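Local coordinates for HI1317 (Haemophilus influenzae, PDB 1JOV), which probably catalyses the interconversion of the alpha and beta anomers of D-glucose 6-phosphate, as a member of the glucose-6-phosphate 1-epimerase family, at residues Ala145-His150 with Glu260-Glu265; Gln164-Thr169 with Met200-Leu205; Tyr195-Met200 with His218-Phe223; Gln222-Asn227 with Glu248-His253. All coordinates share one frame; numbering follows the deposited sequence. Where two conformers were deposited one is given.

In the fold
The four contacts illustrate how an all-beta sandwich of the aldose 1-epimerase family is knit together both within and between its sheets. Contacts 1 and 4 are buried; contacts 2 and 3 are only partly so. Contact 1 joins two sheets face to face mainly through aliphatic side chains, with no hydrogen bond across, whereas contact 4 is an in-sheet pairing rich in backbone hydrogen bonds. Contacts 3 and 4 share Q222 and F223, the start of strand 222-227, and flank it with different neighbours. Contact 2 pairs edge strand 161-164, of the sheet that also holds strand 261-268, with strand 201-206 and meets contact 3 at M200. The predicted catalytic residue H150 ends one segment of contact 1, and E248 lies in contact 4.

Contact 1 (Ala145-His150 with Glu260-Glu265); sequences AQAALH and ESLSVE
The interior between two stacked sheets of the beta-sandwich is the setting here: strand 145-149, of the sheet that carries the predicted active-site residues H150 and E248, lies over strand 261-265 of the opposing sheet. L149 and A147 reach down from one strand, L262 and V264 up from the other. The strand axes come within 7.9 Å and run nearly parallel, 12° apart, too far for backbone pairing, so side chains fill the gap. L149 is the main wedge. Its CG stands anti to the carbonyl carbon (chi1 -41°), and the branch CD1 does the touching, coming down on the opposite backbone at S263 CA, 3.9 Å away. The same L149 CD1 meets V264 CG1 at 3.9 Å, the two side chains sliding past one another in opposite directions. On its other flank L149 CD1 is 4.4 Å from L262 CG, so the methyl sits between the two upward-pointing residues. L262 divides its branches at A147: CD2 faces the methyl A147 CB at 4.1 Å, while L262 CD1 lies 4.0 Å from A147 O. That carbonyl is engaged in the backbone pairing of A147 with R251. S263 points the other way, and its hydroxyl is hydrogen-bonded to H134. With no hydrogen bond crossing between the strands, the contact rests on dispersion and the exclusion of water. In the backbone L149 pairs with T249 and S263 with H218, each within its own sheet, leaving an aliphatic layer beneath the strand that leads to H150.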
loop_
_atom_site.group_PDB
_atom_site.type_symbol
_atom_site.label_atom_id
_atom_site.label_comp_id
_atom_site.label_asym_id
_atom_site.label_seq_id
_atom_site.Cartn_x
_atom_site.Cartn_y
_atom_site.Cartn_z
ATOM N N ALA A 145 13.861 -7.209 -10.860
ATOM C CA ALA A 145 13.391 -7.071 -9.486
ATOM C C ALA A 145 11.979 -7.553 -9.244
ATOM O O ALA A 145 11.143 -7.587 -10.171
ATOM C CB ALA A 145 13.494 -5.629 -9.044
ATOM N N GLN A 146 11.693 -7.882 -8.002
ATOM C CA GLN A 146 10.318 -8.088 -7.573
ATOM C C GLN A 146 9.825 -6.800 -6.939
ATOM O O GLN A 146 10.615 -6.008 -6.444
ATOM C CB GLN A 146 10.277 -9.168 -6.514
ATOM C CG GLN A 146 10.826 -10.539 -6.930
ATOM C CD GLN A 146 10.801 -11.494 -5.733
ATOM O OE1 GLN A 146 11.575 -11.293 -4.760
ATOM N NE2 GLN A 146 10.038 -12.585 -5.838
ATOM N N ALA A 147 8.506 -6.580 -6.964
ATOM C CA ALA A 147 7.983 -5.431 -6.253
ATOM C C ALA A 147 6.575 -5.733 -5.847
ATOM O O ALA A 147 5.868 -6.625 -6.410
ATOM C CB ALA A 147 8.030 -4.237 -7.144
ATOM N N ALA A 148 6.065 -5.006 -4.881
ATOM C CA ALA A 148 4.689 -5.179 -4.458
ATOM C C ALA A 148 4.260 -3.915 -3.762
ATOM O O ALA A 148 5.031 -3.289 -3.039
ATOM C CB ALA A 148 4.522 -6.375 -3.529
ATOM N N LEU A 149 3.012 -3.545 -3.965
ATOM C CA LEU A 149 2.320 -2.465 -3.323
ATOM C C LEU A 149 1.508 -3.176 -2.266
ATOM O O LEU A 149 0.456 -3.726 -2.563
ATOM C CB LEU A 149 1.480 -1.630 -4.270
ATOM C CG LEU A 149 2.144 -1.358 -5.618
ATOM C CD1 LEU A 149 1.127 -0.799 -6.613
ATOM C CD2 LEU A 149 3.311 -0.408 -5.460
ATOM N N HIS A 150 1.974 -3.171 -1.059
ATOM C CA HIS A 150 1.385 -3.979 -0.000
ATOM C C HIS A 150 0.243 -3.298 0.763
ATOM O O HIS A 150 0.310 -3.050 1.974
ATOM C CB HIS A 150 2.555 -4.332 0.859
ATOM C CG HIS A 150 2.365 -5.401 1.932
ATOM N ND1 HIS A 150 1.418 -5.333 2.908
ATOM C CD2 HIS A 150 3.064 -6.546 2.138
ATOM C CE1 HIS A 150 1.571 -6.363 3.724
ATOM N NE2 HIS A 150 2.554 -7.090 3.271
ATOM N N GLU A 260 9.929 -0.686 -16.247
ATOM C CA GLU A 260 8.613 -1.264 -16.138
ATOM C C GLU A 260 7.915 -0.813 -14.861
ATOM O O GLU A 260 8.569 -0.554 -13.861
ATOM C CB GLU A 260 8.648 -2.758 -16.201
ATOM C CG GLU A 260 9.216 -3.294 -17.556
ATOM C CD GLU A 260 9.061 -4.791 -17.711
ATOM O OE1 GLU A 260 9.239 -5.544 -16.741
ATOM O OE2 GLU A 260 8.710 -5.253 -18.789
ATOM N N SER A 261 6.643 -0.586 -14.912
ATOM C CA SER A 261 5.930 -0.204 -13.725
ATOM C C SER A 261 4.834 -1.159 -13.309
ATOM O O SER A 261 4.448 -2.077 -14.095
ATOM C CB SER A 261 5.344 1.178 -13.946
ATOM O OG SER A 261 4.480 1.059 -15.033
ATOM N N LEU A 262 4.290 -0.969 -12.110
ATOM C CA LEU A 262 3.143 -1.707 -11.704
ATOM C C LEU A 262 2.332 -0.695 -10.913
ATOM O O LEU A 262 2.887 0.171 -10.236
ATOM C CB LEU A 262 3.504 -2.989 -10.961
ATOM C CG LEU A 262 3.763 -2.914 -9.444
ATOM C CD1 LEU A 262 3.751 -4.304 -8.830
ATOM C CD2 LEU A 262 5.097 -2.224 -9.160
ATOM N N SER A 263 1.004 -0.779 -11.008
ATOM C CA SER A 263 0.228 0.175 -10.281
ATOM C C SER A 263 -1.110 -0.349 -9.860
ATOM O O SER A 263 -1.511 -1.443 -10.258
ATOM C CB SER A 263 0.004 1.417 -11.132
ATOM O OG SER A 263 -0.790 1.124 -12.269
ATOM N N VAL A 264 -1.804 0.457 -9.060
ATOM C CA VAL A 264 -3.159 0.149 -8.598
ATOM C C VAL A 264 -3.966 1.434 -8.536
ATOM O O VAL A 264 -3.477 2.514 -8.165
ATOM C CB VAL A 264 -3.173 -0.577 -7.232
ATOM C CG1 VAL A 264 -2.628 0.327 -6.142
ATOM C CG2 VAL A 264 -4.580 -1.070 -6.895
ATOM N N GLU A 265 -5.181 1.269 -8.916
ATOM C CA GLU A 265 -6.145 2.353 -8.838
ATOM C C GLU A 265 -7.220 1.935 -7.822
ATOM O O GLU A 265 -7.904 0.922 -7.983
ATOM C CB GLU A 265 -6.827 2.611 -10.222
ATOM C CG GLU A 265 -7.803 3.760 -10.213
ATOM C CD GLU A 265 -8.626 3.898 -11.534
ATOM O OE1 GLU A 265 -8.099 4.515 -12.486
ATOM O OE2 GLU A 265 -9.786 3.400 -11.577
#

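Contact 2 (Gln164-Thr169 with Met200-Leu205); sequences QGLPET and MQNQIL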
loop_
_atom_site.group_PDB
_atom_site.type_symbol
_atom_site.label_atom_id
_atom_site.label_comp_id
_atom_site.label_asym_id
_atom_site.label_seq_id
_atom_site.Cartn_x
_atom_site.Cartn_y
_atom_site.Cartn_z
ATOM N N GLN A 164 -14.130 -10.064 -3.646
ATOM C CA GLN A 164 -14.668 -10.436 -4.938
ATOM C C GLN A 164 -13.663 -10.382 -6.075
ATOM O O GLN A 164 -12.813 -9.478 -6.119
ATOM C CB GLN A 164 -15.799 -9.491 -5.304
ATOM C CG GLN A 164 -16.790 -9.163 -4.180
ATOM C CD GLN A 164 -17.873 -8.174 -4.608
ATOM O OE1 GLN A 164 -19.041 -8.303 -4.202
ATOM N NE2 GLN A 164 -17.496 -7.177 -5.407
ATOM N N GLY A 165 -13.766 -11.332 -7.010
ATOM C CA GLY A 165 -12.938 -11.261 -8.200
ATOM C C GLY A 165 -11.618 -11.997 -8.242
ATOM O O GLY A 165 -10.968 -12.001 -9.280
ATOM N N LEU A 166 -11.220 -12.671 -7.164
ATOM C CA LEU A 166 -10.005 -13.472 -7.245
ATOM C C LEU A 166 -10.280 -14.906 -7.773
ATOM O O LEU A 166 -11.420 -15.355 -7.792
ATOM C CB LEU A 166 -9.301 -13.467 -5.870
ATOM C CG LEU A 166 -8.642 -12.126 -5.457
ATOM C CD1 LEU A 166 -8.175 -12.184 -4.003
ATOM C CD2 LEU A 166 -7.478 -11.798 -6.388
ATOM N N PRO A 167 -9.243 -15.615 -8.192
ATOM C CA PRO A 167 -9.374 -16.943 -8.827
ATOM C C PRO A 167 -9.955 -17.899 -7.763
ATOM O O PRO A 167 -10.083 -17.505 -6.586
ATOM C CB PRO A 167 -7.914 -17.329 -9.012
ATOM C CG PRO A 167 -7.267 -16.050 -9.480
ATOM C CD PRO A 167 -7.982 -14.920 -8.729
ATOM N N GLU A 168 -10.269 -19.149 -8.162
ATOM C CA GLU A 168 -10.760 -20.120 -7.215
ATOM C C GLU A 168 -9.623 -21.033 -6.753
ATOM O O GLU A 168 -9.850 -22.063 -6.151
ATOM C CB GLU A 168 -11.940 -20.901 -7.786
ATOM C CG GLU A 168 -13.069 -20.023 -8.344
ATOM C CD GLU A 168 -14.328 -20.837 -8.591
ATOM O OE1 GLU A 168 -14.620 -21.681 -7.715
ATOM O OE2 GLU A 168 -15.003 -20.655 -9.644
ATOM N N THR A 169 -8.380 -20.655 -7.064
ATOM C CA THR A 169 -7.255 -21.331 -6.472
ATOM C C THR A 169 -6.146 -20.272 -6.172
ATOM O O THR A 169 -6.103 -19.204 -6.769
ATOM C CB THR A 169 -6.696 -22.393 -7.431
ATOM O OG1 THR A 169 -5.490 -22.959 -6.905
ATOM C CG2 THR A 169 -6.167 -21.798 -8.684
ATOM N N MET A 200 -7.533 -8.145 -13.869
ATOM C CA MET A 200 -6.908 -7.032 -13.120
ATOM C C MET A 200 -7.825 -6.270 -12.168
ATOM O O MET A 200 -7.392 -5.287 -11.544
ATOM C CB MET A 200 -6.232 -6.081 -14.100
ATOM C CG MET A 200 -5.064 -6.761 -14.806
ATOM S SD MET A 200 -3.694 -7.306 -13.717
ATOM C CE MET A 200 -2.873 -5.840 -13.596
ATOM N N GLN A 201 -9.079 -6.714 -12.032
ATOM C CA GLN A 201 -9.981 -6.077 -11.085
ATOM C C GLN A 201 -10.448 -7.027 -9.989
ATOM O O GLN A 201 -10.786 -8.178 -10.246
ATOM C CB GLN A 201 -11.149 -5.431 -11.824
ATOM C CG GLN A 201 -10.713 -4.492 -12.934
ATOM C CD GLN A 201 -11.844 -3.596 -13.403
ATOM O OE1 GLN A 201 -12.572 -3.046 -12.579
ATOM N NE2 GLN A 201 -11.999 -3.449 -14.722
ATOM N N ASN A 202 -10.421 -6.561 -8.770
ATOM C CA ASN A 202 -10.964 -7.300 -7.642
ATOM C C ASN A 202 -11.493 -6.237 -6.715
ATOM O O ASN A 202 -11.138 -5.072 -6.847
ATOM C CB ASN A 202 -9.943 -8.207 -6.978
ATOM C CG ASN A 202 -8.566 -7.594 -6.993
ATOM O OD1 ASN A 202 -8.353 -6.512 -6.462
ATOM N ND2 ASN A 202 -7.618 -8.311 -7.605
ATOM N N GLN A 203 -12.339 -6.634 -5.791
ATOM C CA GLN A 203 -12.925 -5.594 -4.947
ATOM C C GLN A 203 -13.171 -6.108 -3.552
ATOM O O GLN A 203 -13.166 -7.311 -3.318
ATOM C CB GLN A 203 -14.103 -4.868 -5.620
ATOM C CG GLN A 203 -15.217 -5.681 -6.152
ATOM C CD GLN A 203 -14.923 -6.305 -7.504
ATOM O OE1 GLN A 203 -14.320 -5.683 -8.406
ATOM N NE2 GLN A 203 -15.346 -7.543 -7.656
ATOM N N ILE A 204 -13.263 -5.217 -2.577
ATOM C CA ILE A 204 -13.404 -5.663 -1.235
ATOM C C ILE A 204 -14.698 -5.114 -0.708
ATOM O O ILE A 204 -14.876 -3.916 -0.570
ATOM C CB ILE A 204 -12.265 -5.061 -0.419
ATOM C CG1 ILE A 204 -10.920 -5.699 -0.785
ATOM C CG2 ILE A 204 -12.582 -5.224 1.022
ATOM C CD1 ILE A 204 -9.647 -5.011 0.004
ATOM N N LEU A 205 -15.612 -6.026 -0.468
ATOM C CA LEU A 205 -16.911 -5.681 0.035
ATOM C C LEU A 205 -16.873 -5.618 1.539
ATOM O O LEU A 205 -16.499 -6.597 2.195
ATOM C CB LEU A 205 -17.942 -6.695 -0.441
ATOM C CG LEU A 205 -19.400 -6.460 -0.063
ATOM C CD1 LEU A 205 -19.776 -5.009 -0.295
ATOM C CD2 LEU A 205 -20.307 -7.379 -0.867
HETATM O O HOH W 1 -8.603 -10.401 -9.702
#
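Q164 and Q203 form an antiparallel hydrogen-bonded pair, the last rung by which edge strand 161-164 is held to strand 201-206. Q164 N donates to Q203 O at 2.9 Å, and Q203 N returns the bond to Q164 O at 2.9 Å. Beyond this pair the chain at G165 leaves the strand with a positive phi of 94°, and G165, with no side chain, passes close to Q201 O and N202. Past the pair a water bridges the segments: G165 O accepts from it at 2.9 Å, and the water in turn accepts from N202 ND2 at 3.1 Å. A chi1 of 35° sets N202 CG between the backbone N and the carbonyl carbon, and the amide is held by the water and, through OD1, by a hydrogen bond to H217 on strand 211-218. L166 lays its CD2 branch 3.7 Å from N202 ND2, the two side chains running obliquely to each other; L166 itself also packs on Y195 and F223. The side chains of Q164 and Q203 leave the same face of the sheet and pack together, though the placing of their amide ends is doubtful. Direct backbone bonds thus give way to a water bridge as the strand ends, and the N202 amide, gripped by H217 at one atom and by the water at the other, couples the departing loop to strand 211-218.

Contact 3 (Tyr195-Met200 with His218-Phe223); sequences YSAENM and HNASQF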
loop_
_atom_site.group_PDB
_atom_site.type_symbol
_atom_site.label_atom_id
_atom_site.label_comp_id
_atom_site.label_asym_id
_atom_site.label_seq_id
_atom_site.Cartn_x
_atom_site.Cartn_y
_atom_site.Cartn_z
ATOM N N TYR A 195 -2.305 -15.303 -5.299
ATOM C CA TYR A 195 -3.069 -15.602 -6.478
ATOM C C TYR A 195 -2.378 -15.115 -7.753
ATOM O O TYR A 195 -1.696 -14.090 -7.770
ATOM C CB TYR A 195 -4.374 -14.820 -6.510
ATOM C CG TYR A 195 -5.462 -15.162 -5.488
ATOM C CD1 TYR A 195 -5.412 -14.679 -4.189
ATOM C CD2 TYR A 195 -6.570 -15.920 -5.853
ATOM C CE1 TYR A 195 -6.426 -14.928 -3.267
ATOM C CE2 TYR A 195 -7.572 -16.173 -4.956
ATOM C CZ TYR A 195 -7.515 -15.692 -3.659
ATOM O OH TYR A 195 -8.570 -15.965 -2.763
ATOM N N SER A 196 -2.552 -15.866 -8.825
ATOM C CA SER A 196 -2.179 -15.401 -10.130
ATOM C C SER A 196 -3.155 -14.266 -10.392
ATOM O O SER A 196 -4.276 -14.295 -9.930
ATOM C CB SER A 196 -2.351 -16.507 -11.203
ATOM O OG SER A 196 -1.532 -17.635 -10.909
ATOM N N ALA A 197 -2.707 -13.244 -11.091
ATOM C CA ALA A 197 -3.482 -12.067 -11.467
ATOM C C ALA A 197 -4.184 -12.254 -12.793
ATOM O O ALA A 197 -3.894 -11.574 -13.786
ATOM C CB ALA A 197 -2.546 -10.844 -11.582
ATOM N N GLU A 198 -5.154 -13.152 -12.819
ATOM C CA GLU A 198 -5.832 -13.459 -14.062
ATOM C C GLU A 198 -6.549 -12.256 -14.613
ATOM O O GLU A 198 -6.415 -11.904 -15.786
ATOM C CB GLU A 198 -6.813 -14.616 -13.836
ATOM C CG GLU A 198 -6.144 -15.933 -13.456
ATOM C CD GLU A 198 -5.032 -16.327 -14.416
ATOM O OE1 GLU A 198 -4.674 -15.510 -15.295
ATOM O OE2 GLU A 198 -4.502 -17.455 -14.287
ATOM N N ASN A 199 -7.367 -11.658 -13.776
ATOM C CA ASN A 199 -8.165 -10.488 -14.153
ATOM C C ASN A 199 -7.618 -9.341 -13.310
ATOM O O ASN A 199 -7.346 -9.546 -12.142
ATOM C CB ASN A 199 -9.623 -10.781 -13.797
ATOM C CG ASN A 199 -10.514 -9.525 -13.710
ATOM O OD1 ASN A 199 -10.312 -8.530 -14.408
ATOM N ND2 ASN A 199 -11.541 -9.602 -12.859
ATOM N N MET A 200 -7.533 -8.145 -13.869
ATOM C CA MET A 200 -6.908 -7.032 -13.120
ATOM C C MET A 200 -7.825 -6.270 -12.168
ATOM O O MET A 200 -7.392 -5.287 -11.544
ATOM C CB MET A 200 -6.232 -6.081 -14.100
ATOM C CG MET A 200 -5.064 -6.761 -14.806
ATOM S SD MET A 200 -3.694 -7.306 -13.717
ATOM C CE MET A 200 -2.873 -5.840 -13.596
ATOM N N HIS A 218 -2.684 -2.655 -12.558
ATOM C CA HIS A 218 -2.046 -2.654 -13.898
ATOM C C HIS A 218 -0.693 -3.342 -13.822
ATOM O O HIS A 218 0.077 -3.094 -12.911
ATOM C CB HIS A 218 -1.853 -1.264 -14.463
ATOM C CG HIS A 218 -3.187 -0.535 -14.454
ATOM N ND1 HIS A 218 -4.090 -0.627 -15.489
ATOM C CD2 HIS A 218 -3.734 0.304 -13.533
ATOM C CE1 HIS A 218 -5.150 0.128 -15.206
ATOM N NE2 HIS A 218 -4.949 0.712 -14.036
ATOM N N ASN A 219 -0.429 -4.198 -14.777
ATOM C CA ASN A 219 0.855 -4.908 -14.808
ATOM C C ASN A 219 1.218 -5.794 -13.615
ATOM O O ASN A 219 2.394 -6.080 -13.434
ATOM C CB ASN A 219 2.020 -3.969 -15.121
ATOM C CG ASN A 219 1.826 -3.261 -16.398
ATOM O OD1 ASN A 219 1.339 -3.856 -17.385
ATOM N ND2 ASN A 219 2.193 -1.992 -16.432
ATOM N N ALA A 220 0.196 -6.271 -12.870
ATOM C CA ALA A 220 0.411 -7.182 -11.765
ATOM C C ALA A 220 0.593 -8.580 -12.352
ATOM O O ALA A 220 -0.022 -8.897 -13.360
ATOM C CB ALA A 220 -0.740 -7.139 -10.776
ATOM N N SER A 221 1.340 -9.410 -11.693
ATOM C CA SER A 221 1.418 -10.796 -12.092
ATOM C C SER A 221 0.810 -11.639 -10.963
ATOM O O SER A 221 0.263 -12.709 -11.239
ATOM C CB SER A 221 2.852 -11.215 -12.428
ATOM O OG SER A 221 3.734 -10.886 -11.368
ATOM N N GLN A 222 0.908 -11.162 -9.729
ATOM C CA GLN A 222 0.457 -11.873 -8.532
ATOM C C GLN A 222 -0.396 -10.926 -7.689
ATOM O O GLN A 222 -0.180 -9.700 -7.724
ATOM C CB GLN A 222 1.549 -12.385 -7.612
ATOM C CG GLN A 222 2.120 -13.762 -8.048
ATOM C CD GLN A 222 2.752 -13.693 -9.429
ATOM O OE1 GLN A 222 2.480 -14.506 -10.330
ATOM N NE2 GLN A 222 3.589 -12.723 -9.596
ATOM N N PHE A 223 -1.330 -11.448 -6.940
ATOM C CA PHE A 223 -2.121 -10.667 -5.983
ATOM C C PHE A 223 -2.004 -11.416 -4.670
ATOM O O PHE A 223 -2.343 -12.590 -4.607
ATOM C CB PHE A 223 -3.624 -10.530 -6.325
ATOM C CG PHE A 223 -3.967 -9.714 -7.514
ATOM C CD1 PHE A 223 -3.441 -8.416 -7.644
ATOM C CD2 PHE A 223 -4.838 -10.193 -8.497
ATOM C CE1 PHE A 223 -3.725 -7.638 -8.739
ATOM C CE2 PHE A 223 -5.134 -9.428 -9.608
ATOM C CZ PHE A 223 -4.568 -8.168 -9.718
#
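F223 and A197 are the centre of this contact, set where strand 191-196 pairs antiparallel with strand 222-227 and both chains peel away into loops. The methyl of A197 lies over one face of the F223 ring in a CH-pi contact, CB 3.9 Å from the centroid and 26° off the normal, displaced toward the rim. The edge of that ring is used as well: F223 CE2 points at N199 O, 3.4 Å away and near the ring plane. M200 adds an oblique Met-aromatic contact, with SD 5.4 Å from the F223 centroid. Bends at chi2 and chi3 curl the M200 chain and bring CE against the backbone of 218-220, 3.2 Å from A220 N, with A220 CB beside it. Behind the side chains round F223 stands the backbone. Y195 and F223 form a hydrogen-bonded pair, Y195 N to F223 O and F223 N back to Y195 O, followed by the non-hydrogen-bonded pair S196 and Q222. A197 N then donates to S221 O. S221 and Q222 both face A250, a classic beta bulge, which fits the departure of the 218-221 loop from the sheet. Farther out, H217 meets the F223 ring, and Y195 OH is hydrogen-bonded to R185. The Y195 ring keeps F223 O at its edge, with Y195 CD1 3.7 Å from that oxygen.

Contact 4 (Gln222-Asn227 with Glu248-His253); sequences QFVLWN and ETARIH
V224 and E248 lie side by side on one face of the sheet, and their rotamers bring the carboxylate across the valine. E248 has its CG anti to its carbonyl carbon (chi1 -49°) and an extended chain beyond, so that the two side chains run obliquely to each other. There E248 OE1 sits 3.5 Å from V224 CB, and E248 OE2 3.5 Å from V224 CG1. V224 holds CG1 opposite its own backbone N (chi1 177°), and its CG2 meets I252 CD1 at 3.5 Å while staying near E248 OE1. V224 thus touches both E248 and I252, crossing the isoleucine side chain at about a right angle. I252 in turn covers the H253 ring, CG2 lying 3.8 Å above its plane and over its centre. Underneath, V224 N gives E248 O a bond of 3.1 Å, and E248 N returns one of 2.9 Å to V224 O. Q222 and A250 form the next hydrogen-bonded pair, beyond the non-hydrogen-bonded pair F223 and T249. On the opposite face T249 is hydrogen-bonded to H217. A glutamate on a central strand, its carboxylate close to H150, fits the predicted active site of an aldose 1-epimerase fold.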
loop_
_atom_site.group_PDB
_atom_site.type_symbol
_atom_site.label_atom_id
_atom_site.label_comp_id
_atom_site.label_asym_id
_atom_site.label_seq_id
_atom_site.Cartn_x
_atom_site.Cartn_y
_atom_site.Cartn_z
ATOM N N GLN A 222 0.908 -11.162 -9.729
ATOM C CA GLN A 222 0.457 -11.873 -8.532
ATOM C C GLN A 222 -0.396 -10.926 -7.689
ATOM O O GLN A 222 -0.180 -9.700 -7.724
ATOM C CB GLN A 222 1.549 -12.385 -7.612
ATOM C CG GLN A 222 2.120 -13.762 -8.048
ATOM C CD GLN A 222 2.752 -13.693 -9.429
ATOM O OE1 GLN A 222 2.480 -14.506 -10.330
ATOM N NE2 GLN A 222 3.589 -12.723 -9.596
ATOM N N PHE A 223 -1.330 -11.448 -6.940
ATOM C CA PHE A 223 -2.121 -10.667 -5.983
ATOM C C PHE A 223 -2.004 -11.416 -4.670
ATOM O O PHE A 223 -2.343 -12.590 -4.607
ATOM C CB PHE A 223 -3.624 -10.530 -6.325
ATOM C CG PHE A 223 -3.967 -9.714 -7.514
ATOM C CD1 PHE A 223 -3.441 -8.416 -7.644
ATOM C CD2 PHE A 223 -4.838 -10.193 -8.497
ATOM C CE1 PHE A 223 -3.725 -7.638 -8.739
ATOM C CE2 PHE A 223 -5.134 -9.428 -9.608
ATOM C CZ PHE A 223 -4.568 -8.168 -9.718
ATOM N N VAL A 224 -1.522 -10.759 -3.613
ATOM C CA VAL A 224 -1.331 -11.425 -2.341
ATOM C C VAL A 224 -2.475 -11.015 -1.372
ATOM O O VAL A 224 -2.754 -9.813 -1.146
ATOM C CB VAL A 224 0.055 -11.039 -1.758
ATOM C CG1 VAL A 224 0.316 -11.654 -0.375
ATOM C CG2 VAL A 224 1.217 -11.449 -2.691
ATOM N N LEU A 225 -3.184 -11.987 -0.815
ATOM C CA LEU A 225 -4.282 -11.641 0.084
ATOM C C LEU A 225 -3.781 -12.045 1.433
ATOM O O LEU A 225 -3.352 -13.191 1.591
ATOM C CB LEU A 225 -5.520 -12.440 -0.282
ATOM C CG LEU A 225 -6.770 -12.159 0.555
ATOM C CD1 LEU A 225 -7.283 -10.745 0.365
ATOM C CD2 LEU A 225 -7.848 -13.195 0.100
ATOM N N TRP A 226 -3.800 -11.113 2.413
ATOM C CA TRP A 226 -3.172 -11.384 3.722
ATOM C C TRP A 226 -3.875 -10.738 4.929
ATOM O O TRP A 226 -4.182 -9.571 4.907
ATOM C CB TRP A 226 -1.759 -10.859 3.788
ATOM C CG TRP A 226 -1.076 -11.027 5.109
ATOM C CD1 TRP A 226 -0.830 -12.209 5.793
ATOM C CD2 TRP A 226 -0.647 -9.970 5.994
ATOM N NE1 TRP A 226 -0.205 -11.947 6.984
ATOM C CE2 TRP A 226 -0.054 -10.578 7.121
ATOM C CE3 TRP A 226 -0.610 -8.555 5.892
ATOM C CZ2 TRP A 226 0.463 -9.836 8.168
ATOM C CZ3 TRP A 226 -0.086 -7.810 6.945
ATOM C CH2 TRP A 226 0.479 -8.437 8.050
ATOM N N ASN A 227 -4.088 -11.526 6.003
ATOM C CA ASN A 227 -4.642 -11.061 7.298
ATOM C C ASN A 227 -4.006 -11.974 8.335
ATOM O O ASN A 227 -4.102 -13.188 8.214
ATOM C CB ASN A 227 -6.191 -11.069 7.321
ATOM C CG ASN A 227 -6.763 -10.463 8.640
ATOM O OD1 ASN A 227 -6.539 -11.037 9.730
ATOM N ND2 ASN A 227 -7.371 -9.267 8.560
ATOM N N GLU A 248 -2.566 -7.064 -1.984
ATOM C CA GLU A 248 -1.348 -6.549 -2.549
ATOM C C GLU A 248 -1.200 -6.693 -4.066
ATOM O O GLU A 248 -1.401 -7.784 -4.626
ATOM C CB GLU A 248 -0.156 -7.255 -1.927
ATOM C CG GLU A 248 -0.201 -7.317 -0.415
ATOM C CD GLU A 248 0.860 -8.196 0.228
ATOM O OE1 GLU A 248 1.890 -8.435 -0.413
ATOM O OE2 GLU A 248 0.660 -8.639 1.380
ATOM N N THR A 249 -0.844 -5.608 -4.753
ATOM C CA THR A 249 -0.571 -5.568 -6.205
ATOM C C THR A 249 0.873 -6.054 -6.384
ATOM O O THR A 249 1.775 -5.390 -5.844
ATOM C CB THR A 249 -0.687 -4.156 -6.710
ATOM O OG1 THR A 249 -1.957 -3.593 -6.326
ATOM C CG2 THR A 249 -0.569 -4.134 -8.226
ATOM N N ALA A 250 1.163 -7.154 -7.083
ATOM C CA ALA A 250 2.511 -7.666 -6.991
ATOM C C ALA A 250 3.137 -8.249 -8.269
ATOM O O ALA A 250 2.426 -8.654 -9.151
ATOM C CB ALA A 250 2.605 -8.774 -5.973
ATOM N N ARG A 251 4.454 -8.233 -8.319
ATOM C CA ARG A 251 5.265 -8.782 -9.404
ATOM C C ARG A 251 6.247 -9.644 -8.634
ATOM O O ARG A 251 7.347 -9.181 -8.248
ATOM C CB ARG A 251 5.901 -7.688 -10.263
ATOM C CG ARG A 251 4.887 -7.031 -11.237
ATOM C CD ARG A 251 4.688 -7.968 -12.509
ATOM N NE ARG A 251 5.824 -7.870 -13.427
ATOM C CZ ARG A 251 5.917 -6.984 -14.365
ATOM N NH1 ARG A 251 5.018 -6.141 -14.485
ATOM N NH2 ARG A 251 6.985 -6.925 -15.174
ATOM N N ILE A 252 5.855 -10.896 -8.410
ATOM C CA ILE A 252 6.658 -11.797 -7.608
ATOM C C ILE A 252 7.400 -12.827 -8.484
ATOM O O ILE A 252 8.622 -13.068 -8.290
ATOM C CB ILE A 252 5.755 -12.528 -6.545
ATOM C CG1 ILE A 252 5.234 -11.561 -5.463
ATOM C CG2 ILE A 252 6.471 -13.626 -5.886
ATOM C CD1 ILE A 252 4.062 -12.082 -4.652
ATOM N N HIS A 253 6.612 -13.472 -9.366
ATOM C CA HIS A 253 7.218 -14.504 -10.247
ATOM C C HIS A 253 7.484 -13.947 -11.661
ATOM O O HIS A 253 8.298 -14.544 -12.382
ATOM C CB HIS A 253 6.294 -15.734 -10.331
ATOM C CG HIS A 253 6.017 -16.369 -9.014
ATOM N ND1 HIS A 253 7.041 -16.728 -8.165
ATOM C CD2 HIS A 253 4.868 -16.607 -8.354
ATOM C CE1 HIS A 253 6.526 -17.217 -7.053
ATOM N NE2 HIS A 253 5.211 -17.172 -7.146
#